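Local coordinates for protein lysin (Bacillus phage PBC5, PDB 6ILU) that recognises the bacterial cell wall, forming the SH3b-type cell-wall-binding domain of a phage endolysin, at residues D59-G64 / K73-D78; Y46-G51 / I77-V82; Y112-H115 / Y121-I124. One frame throughout, in Å; residues are numbered along the deposited sequence.

Interaction 1 of 3, residues D59-G64 / K73-D78; sequences DMICLG and KHFTID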
loop_
_atom_site.group_PDB
_atom_site.type_symbol
_atom_site.label_atom_id
_atom_site.label_comp_id
_atom_site.label_asym_id
_atom_site.label_seq_id
_atom_site.Cartn_x
_atom_site.Cartn_y
_atom_site.Cartn_z
ATOM N N ASP A 59 11.863 -1.842 -3.101
ATOM C CA ASP A 59 10.543 -1.482 -2.556
ATOM C C ASP A 59 10.640 -1.125 -1.078
ATOM O O ASP A 59 11.317 -1.844 -0.293
ATOM C CB ASP A 59 9.520 -2.624 -2.697
ATOM C CG ASP A 59 9.072 -2.869 -4.125
ATOM O OD1 ASP A 59 9.259 -2.012 -4.994
ATOM O OD2 ASP A 59 8.509 -3.958 -4.397
ATOM N N MET A 60 9.938 -0.036 -0.719
ATOM C CA MET A 60 9.820 0.379 0.686
ATOM C C MET A 60 8.381 0.630 1.119
ATOM O O MET A 60 7.492 0.940 0.273
ATOM C CB MET A 60 10.662 1.652 0.942
ATOM C CG MET A 60 12.134 1.387 0.616
ATOM S SD MET A 60 13.206 2.711 1.138
ATOM C CE MET A 60 13.577 2.208 2.835
ATOM N N ILE A 61 8.130 0.517 2.430
ATOM C CA ILE A 61 6.808 0.794 2.980
ATOM C C ILE A 61 6.965 1.849 4.058
ATOM O O ILE A 61 7.981 1.908 4.725
ATOM C CB ILE A 61 6.137 -0.453 3.602
ATOM C CG1 ILE A 61 7.147 -1.257 4.446
ATOM C CG2 ILE A 61 5.516 -1.363 2.504
ATOM C CD1 ILE A 61 6.458 -2.357 5.303
ATOM N N CYS A 62 5.949 2.712 4.180
ATOM C CA CYS A 62 5.992 3.821 5.115
ATOM C C CYS A 62 5.139 3.475 6.331
ATOM O O CYS A 62 3.923 3.229 6.192
ATOM C CB CYS A 62 5.463 5.072 4.442
ATOM S SG CYS A 62 5.792 6.498 5.578
ATOM N N LEU A 63 5.749 3.452 7.513
ATOM C CA LEU A 63 5.006 3.117 8.741
ATOM C C LEU A 63 4.486 4.340 9.498
ATOM O O LEU A 63 3.982 4.221 10.608
ATOM C CB LEU A 63 5.897 2.271 9.690
ATOM C CG LEU A 63 6.447 1.022 9.001
ATOM C CD1 LEU A 63 7.257 0.204 9.998
ATOM C CD2 LEU A 63 5.314 0.168 8.378
ATOM N N GLY A 64 4.563 5.517 8.892
ATOM C CA GLY A 64 4.060 6.713 9.554
ATOM C C GLY A 64 4.179 7.898 8.638
ATOM O O GLY A 64 3.289 8.172 7.803
ATOM N N LYS A 73 11.390 -6.021 2.215
ATOM C CA LYS A 73 12.005 -7.341 2.358
ATOM C C LYS A 73 12.228 -7.722 3.840
ATOM O O LYS A 73 12.442 -8.903 4.134
ATOM C CB LYS A 73 13.345 -7.391 1.588
ATOM C CG LYS A 73 14.401 -6.474 2.133
ATOM C CD LYS A 73 15.615 -6.425 1.225
ATOM C CE LYS A 73 16.591 -5.374 1.741
ATOM N NZ LYS A 73 17.924 -5.422 1.048
ATOM N N HIS A 74 12.123 -6.748 4.744
ATOM C CA HIS A 74 12.327 -7.032 6.163
ATOM C C HIS A 74 11.018 -7.400 6.850
ATOM O O HIS A 74 11.014 -7.587 8.052
ATOM C CB HIS A 74 12.966 -5.813 6.880
ATOM C CG HIS A 74 14.342 -5.483 6.384
ATOM N ND1 HIS A 74 15.247 -6.446 5.982
ATOM C CD2 HIS A 74 14.956 -4.292 6.198
ATOM C CE1 HIS A 74 16.369 -5.864 5.595
ATOM N NE2 HIS A 74 16.215 -4.553 5.708
ATOM N N PHE A 75 9.911 -7.462 6.092
ATOM C CA PHE A 75 8.581 -7.738 6.685
ATOM C C PHE A 75 7.793 -8.796 5.947
ATOM O O PHE A 75 8.059 -9.035 4.773
ATOM C CB PHE A 75 7.699 -6.456 6.699
ATOM C CG PHE A 75 8.315 -5.307 7.458
ATOM C CD1 PHE A 75 8.005 -5.115 8.789
ATOM C CD2 PHE A 75 9.261 -4.493 6.858
ATOM C CE1 PHE A 75 8.594 -4.073 9.525
ATOM C CE2 PHE A 75 9.888 -3.492 7.570
ATOM C CZ PHE A 75 9.530 -3.258 8.909
ATOM N N THR A 76 6.841 -9.445 6.628
ATOM C CA THR A 76 5.753 -10.116 5.915
ATOM C C THR A 76 4.593 -9.118 5.937
ATOM O O THR A 76 4.292 -8.506 6.989
ATOM C CB THR A 76 5.358 -11.464 6.537
ATOM O OG1 THR A 76 5.087 -11.285 7.919
ATOM C CG2 THR A 76 6.508 -12.438 6.438
ATOM N N ILE A 77 3.993 -8.869 4.766
ATOM C CA ILE A 77 3.009 -7.762 4.650
ATOM C C ILE A 77 1.686 -8.347 4.210
ATOM O O ILE A 77 1.643 -9.112 3.227
ATOM C CB ILE A 77 3.450 -6.689 3.647
ATOM C CG1 ILE A 77 4.839 -6.148 4.048
ATOM C CG2 ILE A 77 2.400 -5.557 3.525
ATOM C CD1 ILE A 77 5.529 -5.358 2.940
ATOM N N ASP A 78 0.644 -8.060 4.990
ATOM C CA ASP A 78 -0.715 -8.441 4.642
ATOM C C ASP A 78 -1.335 -7.199 4.018
ATOM O O ASP A 78 -1.749 -6.264 4.733
ATOM C CB ASP A 78 -1.511 -8.911 5.878
ATOM C CG ASP A 78 -0.986 -10.219 6.475
ATOM O OD1 ASP A 78 -0.567 -11.141 5.718
ATOM O OD2 ASP A 78 -1.044 -10.327 7.723
HETATM O O HOH W 1 12.432 -4.278 -0.151
#

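Interaction 2 of 3, residues Y46-G51 / I77-V82; sequences YKVFAG and IDWYKV. With EDO (1,2-ethanediol), chain J; SO4 (sulfate ion), chain D.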
loop_
_atom_site.group_PDB
_atom_site.type_symbol
_atom_site.label_atom_id
_atom_site.label_comp_id
_atom_site.label_asym_id
_atom_site.label_seq_id
_atom_site.Cartn_x
_atom_site.Cartn_y
_atom_site.Cartn_z
ATOM N N TYR A 46 2.586 -3.422 12.386
ATOM C CA TYR A 46 2.553 -1.988 12.131
ATOM C C TYR A 46 1.715 -1.694 10.897
ATOM O O TYR A 46 1.930 -2.315 9.868
ATOM C CB TYR A 46 3.966 -1.440 11.919
ATOM C CG TYR A 46 4.815 -1.465 13.190
ATOM C CD1 TYR A 46 4.654 -0.496 14.163
ATOM C CD2 TYR A 46 5.766 -2.469 13.389
ATOM C CE1 TYR A 46 5.429 -0.505 15.332
ATOM C CE2 TYR A 46 6.547 -2.507 14.558
ATOM C CZ TYR A 46 6.371 -1.511 15.516
ATOM O OH TYR A 46 7.134 -1.562 16.665
ATOM N N LYS A 47 0.792 -0.730 10.988
ATOM C CA LYS A 47 0.024 -0.328 9.815
ATOM C C LYS A 47 0.939 0.340 8.774
ATOM O O LYS A 47 1.854 1.092 9.119
ATOM C CB LYS A 47 -1.120 0.620 10.201
ATOM C CG LYS A 47 -2.097 0.886 9.007
ATOM C CD LYS A 47 -3.409 1.574 9.476
ATOM C CE LYS A 47 -4.176 0.681 10.445
ATOM N NZ LYS A 47 -5.370 1.395 10.985
ATOM N N VAL A 48 0.731 -0.004 7.507
ATOM C CA VAL A 48 1.471 0.577 6.392
ATOM C C VAL A 48 0.610 1.682 5.766
ATOM O O VAL A 48 -0.572 1.451 5.434
ATOM C CB VAL A 48 1.746 -0.492 5.328
ATOM C CG1 VAL A 48 2.408 0.127 4.113
ATOM C CG2 VAL A 48 2.663 -1.630 5.928
ATOM N N PHE A 49 1.206 2.861 5.583
ATOM C CA PHE A 49 0.457 3.989 5.057
ATOM C C PHE A 49 0.744 4.307 3.595
ATOM O O PHE A 49 -0.114 4.928 2.942
ATOM C CB PHE A 49 0.706 5.233 5.943
ATOM C CG PHE A 49 0.150 5.044 7.314
ATOM C CD1 PHE A 49 0.960 4.650 8.352
ATOM C CD2 PHE A 49 -1.220 5.141 7.528
ATOM C CE1 PHE A 49 0.415 4.391 9.607
ATOM C CE2 PHE A 49 -1.785 4.909 8.794
ATOM C CZ PHE A 49 -0.963 4.512 9.836
ATOM N N ALA A 50 1.895 3.900 3.089
ATOM C CA ALA A 50 2.284 4.183 1.707
ATOM C C ALA A 50 3.330 3.202 1.267
ATOM O O ALA A 50 4.032 2.602 2.099
ATOM C CB ALA A 50 2.828 5.619 1.543
ATOM N N GLY A 51 3.479 3.095 -0.040
ATOM C CA GLY A 51 4.479 2.219 -0.642
ATOM C C GLY A 51 5.319 3.045 -1.605
ATOM O O GLY A 51 4.832 4.011 -2.248
ATOM N N ILE A 77 3.993 -8.869 4.766
ATOM C CA ILE A 77 3.009 -7.762 4.650
ATOM C C ILE A 77 1.686 -8.347 4.210
ATOM O O ILE A 77 1.643 -9.112 3.227
ATOM C CB ILE A 77 3.450 -6.689 3.647
ATOM C CG1 ILE A 77 4.839 -6.148 4.048
ATOM C CG2 ILE A 77 2.400 -5.557 3.525
ATOM C CD1 ILE A 77 5.529 -5.358 2.940
ATOM N N ASP A 78 0.644 -8.060 4.990
ATOM C CA ASP A 78 -0.715 -8.441 4.642
ATOM C C ASP A 78 -1.335 -7.199 4.018
ATOM O O ASP A 78 -1.749 -6.264 4.733
ATOM C CB ASP A 78 -1.511 -8.911 5.878
ATOM C CG ASP A 78 -0.986 -10.219 6.475
ATOM O OD1 ASP A 78 -0.567 -11.141 5.718
ATOM O OD2 ASP A 78 -1.044 -10.327 7.723
ATOM N N TRP A 79 -1.343 -7.148 2.686
ATOM C CA TRP A 79 -1.865 -5.953 1.990
ATOM C C TRP A 79 -3.376 -5.897 2.132
ATOM O O TRP A 79 -4.064 -6.943 2.180
ATOM C CB TRP A 79 -1.470 -5.992 0.519
ATOM C CG TRP A 79 -0.008 -5.970 0.311
ATOM C CD1 TRP A 79 0.796 -7.054 0.011
ATOM C CD2 TRP A 79 0.862 -4.841 0.386
ATOM N NE1 TRP A 79 2.098 -6.661 -0.098
ATOM C CE2 TRP A 79 2.176 -5.303 0.121
ATOM C CE3 TRP A 79 0.677 -3.482 0.684
ATOM C CZ2 TRP A 79 3.278 -4.463 0.128
ATOM C CZ3 TRP A 79 1.784 -2.639 0.672
ATOM C CH2 TRP A 79 3.072 -3.130 0.408
ATOM N N TYR A 80 -3.898 -4.684 2.248
ATOM C CA TYR A 80 -5.333 -4.510 2.131
ATOM C C TYR A 80 -5.777 -4.919 0.723
ATOM O O TYR A 80 -5.062 -4.724 -0.257
ATOM C CB TYR A 80 -5.721 -3.066 2.435
ATOM C CG TYR A 80 -5.581 -2.688 3.896
ATOM C CD1 TYR A 80 -5.285 -3.640 4.878
ATOM C CD2 TYR A 80 -5.775 -1.359 4.291
ATOM C CE1 TYR A 80 -5.203 -3.277 6.211
ATOM C CE2 TYR A 80 -5.678 -0.992 5.591
ATOM C CZ TYR A 80 -5.384 -1.945 6.556
ATOM O OH TYR A 80 -5.287 -1.558 7.874
ATOM N N LYS A 81 -6.958 -5.533 0.652
ATOM C CA LYS A 81 -7.503 -6.080 -0.588
ATOM C C LYS A 81 -8.609 -5.177 -1.123
ATOM O O LYS A 81 -9.520 -4.747 -0.375
ATOM C CB LYS A 81 -8.057 -7.504 -0.355
ATOM C CG LYS A 81 -7.020 -8.404 0.293
ATOM C CD LYS A 81 -5.966 -8.780 -0.709
ATOM C CE LYS A 81 -4.886 -9.639 -0.045
ATOM N NZ LYS A 81 -3.924 -10.135 -1.043
ATOM N N VAL A 82 -8.518 -4.915 -2.431
ATOM C CA VAL A 82 -9.435 -3.995 -3.108
ATOM C C VAL A 82 -10.372 -4.792 -3.994
ATOM O O VAL A 82 -9.912 -5.563 -4.845
ATOM C CB VAL A 82 -8.640 -2.943 -3.944
ATOM C CG1 VAL A 82 -9.598 -1.902 -4.586
ATOM C CG2 VAL A 82 -7.586 -2.195 -3.043
HETATM C C1 EDO J . -4.678 6.618 3.636
HETATM O O1 EDO J . -4.573 6.367 5.046
HETATM C C2 EDO J . -3.256 6.487 3.115
HETATM O O2 EDO J . -2.828 5.160 3.443
HETATM S S SO4 D . -0.008 -11.186 -1.629
HETATM O O1 SO4 D . 1.109 -10.495 -0.978
HETATM O O2 SO4 D . 0.426 -12.515 -2.043
HETATM O O3 SO4 D . -0.464 -10.442 -2.794
HETATM O O4 SO4 D . -1.126 -11.339 -0.705
#

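Interaction 3 of 3, residues Y112-H115 / Y121-I124; sequences YNAH and YVDI. With EDO (1,2-ethanediol), chain I; EDO (1,2-ethanediol), chain H; SO4 (sulfate ion), chain D.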
loop_
_atom_site.group_PDB
_atom_site.type_symbol
_atom_site.label_atom_id
_atom_site.label_comp_id
_atom_site.label_asym_id
_atom_site.label_seq_id
_atom_site.Cartn_x
_atom_site.Cartn_y
_atom_site.Cartn_z
ATOM N N TYR A 112 -7.463 -6.979 -5.892
ATOM C CA TYR A 112 -6.161 -6.321 -5.993
ATOM C C TYR A 112 -5.564 -6.012 -4.643
ATOM O O TYR A 112 -6.277 -5.953 -3.643
ATOM C CB TYR A 112 -6.268 -5.014 -6.784
ATOM C CG TYR A 112 -6.916 -5.216 -8.132
ATOM C CD1 TYR A 112 -8.300 -5.064 -8.291
ATOM C CD2 TYR A 112 -6.147 -5.571 -9.225
ATOM C CE1 TYR A 112 -8.892 -5.284 -9.549
ATOM C CE2 TYR A 112 -6.727 -5.805 -10.491
ATOM C CZ TYR A 112 -8.108 -5.638 -10.620
ATOM O OH TYR A 112 -8.696 -5.867 -11.835
ATOM N N ASN A 113 -4.241 -5.830 -4.602
ATOM C CA ASN A 113 -3.629 -5.254 -3.401
ATOM C C ASN A 113 -3.600 -3.745 -3.481
ATOM O O ASN A 113 -3.303 -3.183 -4.547
ATOM C CB ASN A 113 -2.191 -5.771 -3.211
ATOM C CG ASN A 113 -2.134 -7.217 -2.832
ATOM O OD1 ASN A 113 -3.060 -7.770 -2.261
ATOM N ND2 ASN A 113 -1.018 -7.847 -3.142
ATOM N N ALA A 114 -3.931 -3.072 -2.366
ATOM C CA ALA A 114 -3.826 -1.606 -2.269
ATOM C C ALA A 114 -2.348 -1.208 -2.330
ATOM O O ALA A 114 -1.597 -1.627 -1.451
ATOM C CB ALA A 114 -4.421 -1.144 -0.950
ATOM N N HIS A 115 -1.941 -0.433 -3.345
ATOM C CA HIS A 115 -0.548 -0.001 -3.485
ATOM C C HIS A 115 -0.278 1.406 -2.940
ATOM O O HIS A 115 0.880 1.730 -2.623
ATOM C CB HIS A 115 -0.104 -0.037 -4.951
ATOM C CG HIS A 115 0.184 -1.423 -5.445
ATOM N ND1 HIS A 115 -0.799 -2.386 -5.559
ATOM C CD2 HIS A 115 1.328 -1.988 -5.893
ATOM C CE1 HIS A 115 -0.264 -3.500 -6.045
ATOM N NE2 HIS A 115 1.029 -3.295 -6.240
ATOM N N TYR A 121 -8.701 8.130 -3.765
ATOM C CA TYR A 121 -8.443 7.141 -4.817
ATOM C C TYR A 121 -7.466 6.119 -4.291
ATOM O O TYR A 121 -6.577 6.469 -3.511
ATOM C CB TYR A 121 -7.787 7.777 -6.053
ATOM C CG TYR A 121 -8.743 8.645 -6.870
ATOM C CD1 TYR A 121 -9.122 8.234 -8.136
ATOM C CD2 TYR A 121 -9.171 9.879 -6.393
ATOM C CE1 TYR A 121 -9.998 9.029 -8.893
ATOM C CE2 TYR A 121 -10.072 10.656 -7.145
ATOM C CZ TYR A 121 -10.441 10.212 -8.393
ATOM O OH TYR A 121 -11.279 10.950 -9.189
ATOM N N VAL A 122 -7.585 4.898 -4.798
ATOM C CA VAL A 122 -6.647 3.825 -4.436
ATOM C C VAL A 122 -5.980 3.272 -5.682
ATOM O O VAL A 122 -6.610 3.111 -6.734
ATOM C CB VAL A 122 -7.383 2.715 -3.625
ATOM C CG1 VAL A 122 -8.628 2.085 -4.393
ATOM C CG2 VAL A 122 -6.397 1.595 -3.188
ATOM N N ASP A 123 -4.661 3.073 -5.580
ATOM C CA ASP A 123 -3.871 2.497 -6.649
ATOM C C ASP A 123 -3.942 0.990 -6.501
ATOM O O ASP A 123 -3.500 0.449 -5.473
ATOM C CB ASP A 123 -2.410 3.037 -6.558
ATOM C CG ASP A 123 -1.511 2.560 -7.680
ATOM O OD1 ASP A 123 -1.970 1.831 -8.584
ATOM O OD2 ASP A 123 -0.301 2.900 -7.629
ATOM N N ILE A 124 -4.459 0.294 -7.516
ATOM C CA ILE A 124 -4.514 -1.162 -7.455
ATOM C C ILE A 124 -3.286 -1.838 -8.084
ATOM O O ILE A 124 -3.264 -3.059 -8.285
ATOM C CB ILE A 124 -5.789 -1.714 -8.160
ATOM C CG1 ILE A 124 -5.868 -1.171 -9.600
ATOM C CG2 ILE A 124 -6.988 -1.316 -7.330
ATOM C CD1 ILE A 124 -6.891 -1.963 -10.544
HETATM C C1 EDO I . -6.259 -7.290 -13.972
HETATM O O1 EDO I . -6.901 -5.989 -13.990
HETATM C C2 EDO I . -4.742 -7.203 -14.036
HETATM O O2 EDO I . -4.123 -6.669 -12.835
HETATM C C1 EDO H . 2.339 1.026 -8.041
HETATM O O1 EDO H . 1.329 1.387 -8.990
HETATM C C2 EDO H . 3.379 0.102 -8.667
HETATM O O2 EDO H . 2.782 -0.856 -9.547
HETATM S S SO4 D . -0.008 -11.186 -1.629
HETATM O O1 SO4 D . 1.109 -10.495 -0.978
HETATM O O2 SO4 D . 0.426 -12.515 -2.043
HETATM O O3 SO4 D . -0.464 -10.442 -2.794
HETATM O O4 SO4 D . -1.126 -11.339 -0.705
HETATM O O HOH W 2 -2.833 -5.627 -7.089
#

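Interaction 1 of 3, residues D59-G64 / K73-D78
Ile61 puts its CG1 branch between the backbone N and the carbonyl carbon (chi1 43°), and an extended second torsion then carries CD1 out toward Phe75 and Ile77. Phe75 answers with CG beside its own backbone N (chi1 -58°), which lays a ring face under that methyl. Ile61 CD1 lies 4.3 Å from the centroid of the Phe75 ring and 26° off the ring normal, a CH-pi contact displaced toward one side of the ring, where Ile61 CD1 comes within 3.9 Å of Phe75 CD2.

The same methyl has a second partner. Ile61 and Ile77 reach toward each other tip to tip, with Ile61 CD1 at 3.9 Å from Ile77 CD1; the other branch of the fork, Ile61 CG2, is 4.0 Å from Ile77 CD1. Leu63 adds a looser touch, its CD1 4.3 Å from Phe75 CZ.

The backbones lie too far apart to pair, and a water bridges them at one end: it donates to Asp59 O and accepts from Lys73 N.

Residues 60-62 form a short strand between strands 46-52 and 69-71, and strand 75-84 faces it through side chains, consistent with the SH3b fold. Ala15 of strand 13-17 touches Ile61, Phe75 and Ile77 alike, Val48 of strand 46-52 packs on Ile61 and Leu63, and Phe75 also touches Ala70 of strand 69-71.

Interaction 2 of 3, residues Y46-G51 / I77-V82
The indole of Trp79 meets Val48 obliquely, with Val48 CG1 4.5 Å from Trp79 CZ3, while one face of the ring is covered by Ile77, two residues earlier on the same strand, whose CG2 sits over the centre 3.4 Å above the plane. A sulfate, probably from the crystallisation liquor, lies at the indole edge, in the ring plane, its O1 3.6 Å from Trp79 CD1. Across the contact the Phe49 ring has an ethanediol, probably of the same origin, near its plane at the edge; O2 of that diol donates to Phe49 O at 2.8 Å.

Strands 46-52 and 75-84 do not pair here. Each is bonded to strand 13-17 in the antiparallel sheet that runs through the chain, consistent with its SH3b character, so they meet through side chains, and both are interrupted within the contact. Strand 75-84 also pairs with 112-113 and 135-138.

On the other flank Lys47 and Tyr80 cross at about a right angle. The lysine starts out with CG anti to its backbone N, then bends at chi3 (-62°), which brings its aliphatic carbons up to the phenol hydroxyl: Lys47 CE is 3.6 Å from Tyr80 OH. Farther along, Lys81 NZ donates to sulfate O4 at 3.1 Å and is also hydrogen-bonded to Asn113 OD1.

Interaction 3 of 3, residues Y112-H115 / Y121-I124
The apolar part is carried by Ile124 and Tyr112, whose side chains pass obliquely. Ile124 CD1 sits 3.7 Å from the centroid of the Tyr112 ring and almost on its normal, a CH-pi contact over the face. Because CG1 of the isoleucine lies between the backbone N and the carbonyl carbon (chi1 54°), CD1 can reach out over the ring while CB stays at its root, Ile124 CB being 3.6 Å from Tyr112 CB. Ala114 CB and Val122 CG2 add a lighter touch, with Val82 of strand 75-84 packing against both residues.

One direct hydrogen bond joins the two segments, and a second, from the imidazole, stays within 112-115. His115 N donates to Asp123 O at 2.8 Å, nearly straight at 168° and nearly head-on to the carbonyl. The imidazole turns back on its own segment: His115 ND1 donates to Asn113 O at 2.8 Å, bent to 143°, with the acceptor near the ring plane but the donor well above the carbonyl plane. One water completes the set, accepting from Asn113 N and donating to Ile124 O, each at 2.9 Å.

Polar ends also hold small molecules, probably from the crystallisation liquor. Asn113 ND2 donates to sulfate O3 at 2.7 Å, and Asp123 OD2 accepts from an ethanediol O1 at 2.6 Å. Asp123 OD1 takes Gly125 N and Arg128 N, tying down the turn before strand 129-131.

His115 is thus gripped through both its backbone and its ring just where the chain enters the 116-118/121-123 hairpin. The bond from ND1 implies a hydrogen on that nitrogen and fixes the rotation of the imidazole, while the carbonyls of Asn113, Asp123 and Ile124 all find donors.

Interactions 1 and 2 are 8 Å apart between centres and share Ile77 and Asp78. Sheet pairing joins their other segments, Cys62 N to Ala50 O and Cys62 O to Phe49 N, both at 2.8 Å, and Ile61 CG2 packs 3.7 Å from Trp79 CH2. Interaction 3 lies 10 Å from interaction 2, centre to centre, reached along strand 75-84: Val82 N meets Tyr112 O at 2.8 Å, and Trp79 packs on Asn113 and Ala114. Interactions 1 and 3 do not touch, with nearest atoms about 7 Å apart. Interactions 2 and 3 share the sulfate, bound by Lys81 and Asn113 and probably taken up from the crystallisation liquor.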